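Neuraminidase (Influenza A virus, PDB 4K3Y) is of unestablished function but shares the beta-propeller build of the sialidases, as a neuraminidase-like, tetrameric surface protein of a bat influenza A virus. Local coordinates at residues C199-S203 with G204-C208; Q309-S312 with N313-I316. All blocks are in the same frame, centred on the assembly; numbering follows the deposited sequence.

How the contacts relate
The two contacts sample the two kinds of connection that build a beta-propeller. Contact 1 (199-203 with 204-208) is a tight hairpin between the first two strands of one blade, whereas contact 2 (309-312 with 313-316) is the corner at which the last strand of one blade passes into the first strand of the next. Their centres lie 28 Å apart and their nearest atoms about 16 Å, with no touch between them. Each is fastened by a chain end: Glu13 near the N-terminus bonds to contact 1, and the C-terminal Gly369 to contact 2. Contact 2 also carries an N-linked glycan, which reaches the second subunit.

Contact 1: residues C199-S203 with G204-C208; sequences CYYTS and GKVKC
Strands 199-202 and 205-208 run antiparallel, their short axes 4.6 Å apart at an angle of 153°; Tyr200 with Lys207, and Thr202 with Lys205, each exchange a pair of backbone hydrogen bonds, and the chain reverses in a type I' turn, in which Ser203 and Gly204 both adopt positive phi, the conformation of the classic two-residue hairpin.

Cys199 and Cys208 form a disulfide with SG 2.1 Å from SG and a torsion about the S–S bond of 108°. They occupy a non-hydrogen-bonded pair, the position that suits a bridge across antiparallel strands. On this same face CB of Cys199 lies 4.0 Å from CG1 of Val206, and the Tyr201 ring reaches along the strand until OH stands 3.2 Å from CA of Gly204. The ring is directed at the turn by a chi1 of 176°, which sets CG opposite the backbone N, and OH goes on to hydrogen-bond Glu13.

On the other face Lys207 lays CB over one face of the Tyr200 ring, 4.0 Å from the ring centroid and offset toward the rim on the CE1–CZ side, in a CH-pi contact. Its extended chain then crosses the ring hydroxyl and brings NZ 3.6 Å from CG2 of Thr202. Tyr200 OH is hydrogen-bonded to Glu270 O and Thr202 OG1 to Glu13 O. A covalent clasp at one end and a tight turn at the other thus fix the register of this blade's first two strands.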
loop_
_atom_site.group_PDB
_atom_site.type_symbol
_atom_site.label_atom_id
_atom_site.label_comp_id
_atom_site.label_asym_id
_atom_site.label_seq_id
_atom_site.Cartn_x
_atom_site.Cartn_y
_atom_site.Cartn_z
ATOM N N CYS C 199 -22.962 -10.843 -17.839
ATOM C CA CYS C 199 -23.102 -12.281 -17.823
ATOM C C CYS C 199 -22.976 -12.877 -16.431
ATOM O O CYS C 199 -22.434 -12.251 -15.521
ATOM C CB CYS C 199 -22.076 -12.902 -18.781
ATOM S SG CYS C 199 -22.017 -12.126 -20.429
ATOM N N TYR C 200 -23.487 -14.094 -16.276
ATOM C CA TYR C 200 -23.249 -14.893 -15.078
ATOM C C TYR C 200 -23.137 -16.358 -15.474
ATOM O O TYR C 200 -23.576 -16.756 -16.550
ATOM C CB TYR C 200 -24.354 -14.681 -14.041
ATOM C CG TYR C 200 -25.728 -15.143 -14.471
ATOM C CD1 TYR C 200 -26.540 -14.346 -15.274
ATOM C CD2 TYR C 200 -26.224 -16.368 -14.053
ATOM C CE1 TYR C 200 -27.801 -14.775 -15.657
ATOM C CE2 TYR C 200 -27.475 -16.802 -14.433
ATOM C CZ TYR C 200 -28.258 -16.002 -15.234
ATOM O OH TYR C 200 -29.503 -16.430 -15.607
ATOM N N TYR C 201 -22.534 -17.161 -14.613
ATOM C CA TYR C 201 -22.429 -18.597 -14.865
ATOM C C TYR C 201 -23.307 -19.381 -13.899
ATOM O O TYR C 201 -23.308 -19.120 -12.688
ATOM C CB TYR C 201 -20.971 -19.064 -14.712
ATOM C CG TYR C 201 -20.779 -20.559 -14.851
ATOM C CD1 TYR C 201 -20.661 -21.139 -16.108
ATOM C CD2 TYR C 201 -20.719 -21.390 -13.733
ATOM C CE1 TYR C 201 -20.490 -22.503 -16.256
ATOM C CE2 TYR C 201 -20.548 -22.764 -13.870
ATOM C CZ TYR C 201 -20.433 -23.315 -15.137
ATOM O OH TYR C 201 -20.262 -24.676 -15.311
ATOM N N THR C 202 -24.062 -20.332 -14.434
ATOM C CA THR C 202 -24.648 -21.360 -13.590
ATOM C C THR C 202 -25.072 -22.551 -14.437
ATOM O O THR C 202 -25.363 -22.385 -15.624
ATOM C CB THR C 202 -25.838 -20.821 -12.780
ATOM O OG1 THR C 202 -26.234 -21.790 -11.798
ATOM C CG2 THR C 202 -27.007 -20.489 -13.703
ATOM N N SER C 203 -25.077 -23.740 -13.826
ATOM C CA SER C 203 -25.590 -24.967 -14.455
ATOM C C SER C 203 -24.922 -25.296 -15.788
ATOM O O SER C 203 -25.581 -25.773 -16.718
ATOM C CB SER C 203 -27.112 -24.883 -14.654
ATOM O OG SER C 203 -27.810 -24.947 -13.420
ATOM N N GLY C 204 -23.623 -25.024 -15.887
ATOM C CA GLY C 204 -22.886 -25.344 -17.094
ATOM C C GLY C 204 -23.004 -24.356 -18.246
ATOM O O GLY C 204 -22.333 -24.516 -19.270
ATOM N N LYS C 205 -23.846 -23.339 -18.102
ATOM C CA LYS C 205 -23.958 -22.325 -19.149
ATOM C C LYS C 205 -23.526 -20.933 -18.682
ATOM O O LYS C 205 -23.758 -20.541 -17.532
ATOM C CB LYS C 205 -25.388 -22.274 -19.705
ATOM C CG LYS C 205 -25.760 -23.482 -20.544
ATOM C CD LYS C 205 -27.266 -23.708 -20.584
ATOM C CE LYS C 205 -27.592 -25.118 -21.058
ATOM N NZ LYS C 205 -26.398 -26.022 -20.964
ATOM N N VAL C 206 -22.878 -20.194 -19.576
ATOM C CA VAL C 206 -22.748 -18.759 -19.382
ATOM C C VAL C 206 -24.027 -18.118 -19.895
ATOM O O VAL C 206 -24.491 -18.443 -20.987
ATOM C CB VAL C 206 -21.572 -18.158 -20.147
ATOM C CG1 VAL C 206 -21.533 -16.642 -19.933
ATOM C CG2 VAL C 206 -20.276 -18.782 -19.693
ATOM N N LYS C 207 -24.606 -17.222 -19.101
ATOM C CA LYS C 207 -25.825 -16.539 -19.506
ATOM C C LYS C 207 -25.626 -15.015 -19.553
ATOM O O LYS C 207 -25.127 -14.422 -18.597
ATOM C CB LYS C 207 -26.979 -16.957 -18.592
ATOM C CG LYS C 207 -27.206 -18.463 -18.554
ATOM C CD LYS C 207 -28.524 -18.788 -17.860
ATOM C CE LYS C 207 -28.660 -20.263 -17.497
ATOM N NZ LYS C 207 -29.543 -20.434 -16.288
ATOM N N CYS C 208 -26.004 -14.395 -20.669
ATOM C CA CYS C 208 -25.750 -12.969 -20.859
ATOM C C CYS C 208 -27.014 -12.190 -21.211
ATOM O O CYS C 208 -27.904 -12.704 -21.886
ATOM C CB CYS C 208 -24.702 -12.765 -21.952
ATOM S SG CYS C 208 -23.156 -13.524 -21.567
#

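Contact 2: residues Q309-S312 with N313-I316; sequences QLLS and NSTI. With NAG (2-acetamido-2-deoxy-beta-D-glucopyranose), chain I.
Leu311 and Ser314 meet across the corner, where the leucine CD2 comes to 3.2 Å from the serine OG. The apolar side of the contact is made by the same methyl facing Ile316, whose CD1 comes within 4.3 Å of it, so that one branch of Leu311 serves two residues beyond the bend. Leu311 and Ile316 each direct CB toward the other arm of the corner and share Ile338 as a further apolar neighbour. The polar end of Ser314 is held elsewhere: a chi1 of 58°, with OG between the backbone N and the carbonyl carbon, aims the hydroxyl at the C-terminus, where it hydrogen-bonds to OXT of Gly369.

This is a blade-to-blade connection of the propeller. Strand 306-311 is the outer strand of its blade, and after the corner strand 315-322 begins the next. Before the bend, Leu310 and Leu311 both face Phe288, forming a classic beta bulge in that outer strand.

Asn313 projects from the corner as the first residue of an Asn-Ser-Thr glycosylation sequon. Its ND2 is covalently bonded to C1 of NAG at 1.4 Å. The sugar carbon sits on the same side of the amide bond as OD1, which is 2.6 Å from C1, while CB of Asn313 lies 3.7 Å from C1 on the far side, as expected of a trans glycosylated amide. From there NAG hydrogen-bonds to Glu75 and Gln76 of the second subunit, and Lys286 NZ bridges Asn313 O and Thr315 OG1.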
loop_
_atom_site.group_PDB
_atom_site.type_symbol
_atom_site.label_atom_id
_atom_site.label_comp_id
_atom_site.label_asym_id
_atom_site.label_seq_id
_atom_site.Cartn_x
_atom_site.Cartn_y
_atom_site.Cartn_z
ATOM N N GLN C 309 -38.345 -1.521 -5.342
ATOM C CA GLN C 309 -37.830 -0.214 -5.750
ATOM C C GLN C 309 -36.602 0.214 -4.948
ATOM O O GLN C 309 -36.678 1.089 -4.072
ATOM C CB GLN C 309 -38.917 0.838 -5.688
ATOM C CG GLN C 309 -39.876 0.738 -6.844
ATOM C CD GLN C 309 -41.224 1.257 -6.472
ATOM O OE1 GLN C 309 -42.072 0.507 -5.976
ATOM N NE2 GLN C 309 -41.434 2.554 -6.672
ATOM N N LEU C 310 -35.472 -0.399 -5.298
ATOM C CA LEU C 310 -34.182 -0.207 -4.624
ATOM C C LEU C 310 -33.713 1.259 -4.509
ATOM O O LEU C 310 -33.294 1.691 -3.425
ATOM C CB LEU C 310 -33.106 -1.092 -5.273
ATOM C CG LEU C 310 -33.375 -2.614 -5.187
ATOM C CD1 LEU C 310 -32.237 -3.465 -5.767
ATOM C CD2 LEU C 310 -33.643 -3.028 -3.749
ATOM N N LEU C 311 -33.789 2.024 -5.602
ATOM C CA LEU C 311 -33.412 3.444 -5.564
ATOM C C LEU C 311 -34.503 4.355 -6.112
ATOM O O LEU C 311 -35.297 3.937 -6.943
ATOM C CB LEU C 311 -32.112 3.695 -6.322
ATOM C CG LEU C 311 -30.784 3.192 -5.749
ATOM C CD1 LEU C 311 -30.469 1.814 -6.280
ATOM C CD2 LEU C 311 -29.711 4.144 -6.163
ATOM N N SER C 312 -34.517 5.608 -5.661
ATOM C CA SER C 312 -35.541 6.579 -6.058
ATOM C C SER C 312 -34.909 7.932 -6.290
ATOM O O SER C 312 -35.199 8.620 -7.265
ATOM C CB SER C 312 -36.564 6.731 -4.943
ATOM O OG SER C 312 -36.975 5.455 -4.500
ATOM N N ASN C 313 -34.051 8.305 -5.355
ATOM C CA ASN C 313 -33.442 9.611 -5.338
ATOM C C ASN C 313 -32.562 9.862 -6.551
ATOM O O ASN C 313 -32.591 10.937 -7.146
ATOM C CB ASN C 313 -32.594 9.772 -4.066
ATOM C CG ASN C 313 -33.436 9.944 -2.802
ATOM O OD1 ASN C 313 -34.629 9.610 -2.770
ATOM N ND2 ASN C 313 -32.798 10.471 -1.748
ATOM N N SER C 314 -31.773 8.873 -6.932
ATOM C CA SER C 314 -30.657 9.168 -7.815
ATOM C C SER C 314 -30.874 8.829 -9.293
ATOM O O SER C 314 -31.815 8.111 -9.672
ATOM C CB SER C 314 -29.349 8.569 -7.253
ATOM O OG SER C 314 -29.480 7.186 -7.087
ATOM N N THR C 315 -30.005 9.405 -10.119
ATOM C CA THR C 315 -30.063 9.267 -11.574
ATOM C C THR C 315 -29.200 8.091 -12.045
ATOM O O THR C 315 -27.983 8.086 -11.871
ATOM C CB THR C 315 -29.618 10.580 -12.243
ATOM O OG1 THR C 315 -30.540 11.614 -11.883
ATOM C CG2 THR C 315 -29.590 10.453 -13.745
ATOM N N ILE C 316 -29.860 7.095 -12.629
ATOM C CA ILE C 316 -29.245 5.822 -13.020
ATOM C C ILE C 316 -28.687 5.849 -14.451
ATOM O O ILE C 316 -29.211 6.532 -15.330
ATOM C CB ILE C 316 -30.270 4.655 -12.950
ATOM C CG1 ILE C 316 -31.116 4.717 -11.668
ATOM C CG2 ILE C 316 -29.588 3.293 -13.129
ATOM C CD1 ILE C 316 -30.343 4.894 -10.384
HETATM C C1 NAG I . -33.593 10.548 -0.548
HETATM C C2 NAG I . -32.536 10.361 0.540
HETATM C C3 NAG I . -33.121 10.604 1.922
HETATM C C4 NAG I . -33.931 11.894 1.969
HETATM C C5 NAG I . -34.902 11.953 0.798
HETATM C C6 NAG I . -35.678 13.262 0.750
HETATM C C7 NAG I . -30.751 8.694 0.199
HETATM C C8 NAG I . -30.385 7.281 0.542
HETATM N N2 NAG I . -32.011 9.011 0.506
HETATM O O3 NAG I . -32.089 10.634 2.883
HETATM O O4 NAG I . -34.659 11.906 3.169
HETATM O O5 NAG I . -34.166 11.826 -0.395
HETATM O O6 NAG I . -34.947 14.203 -0.005
HETATM O O7 NAG I . -29.936 9.460 -0.336
#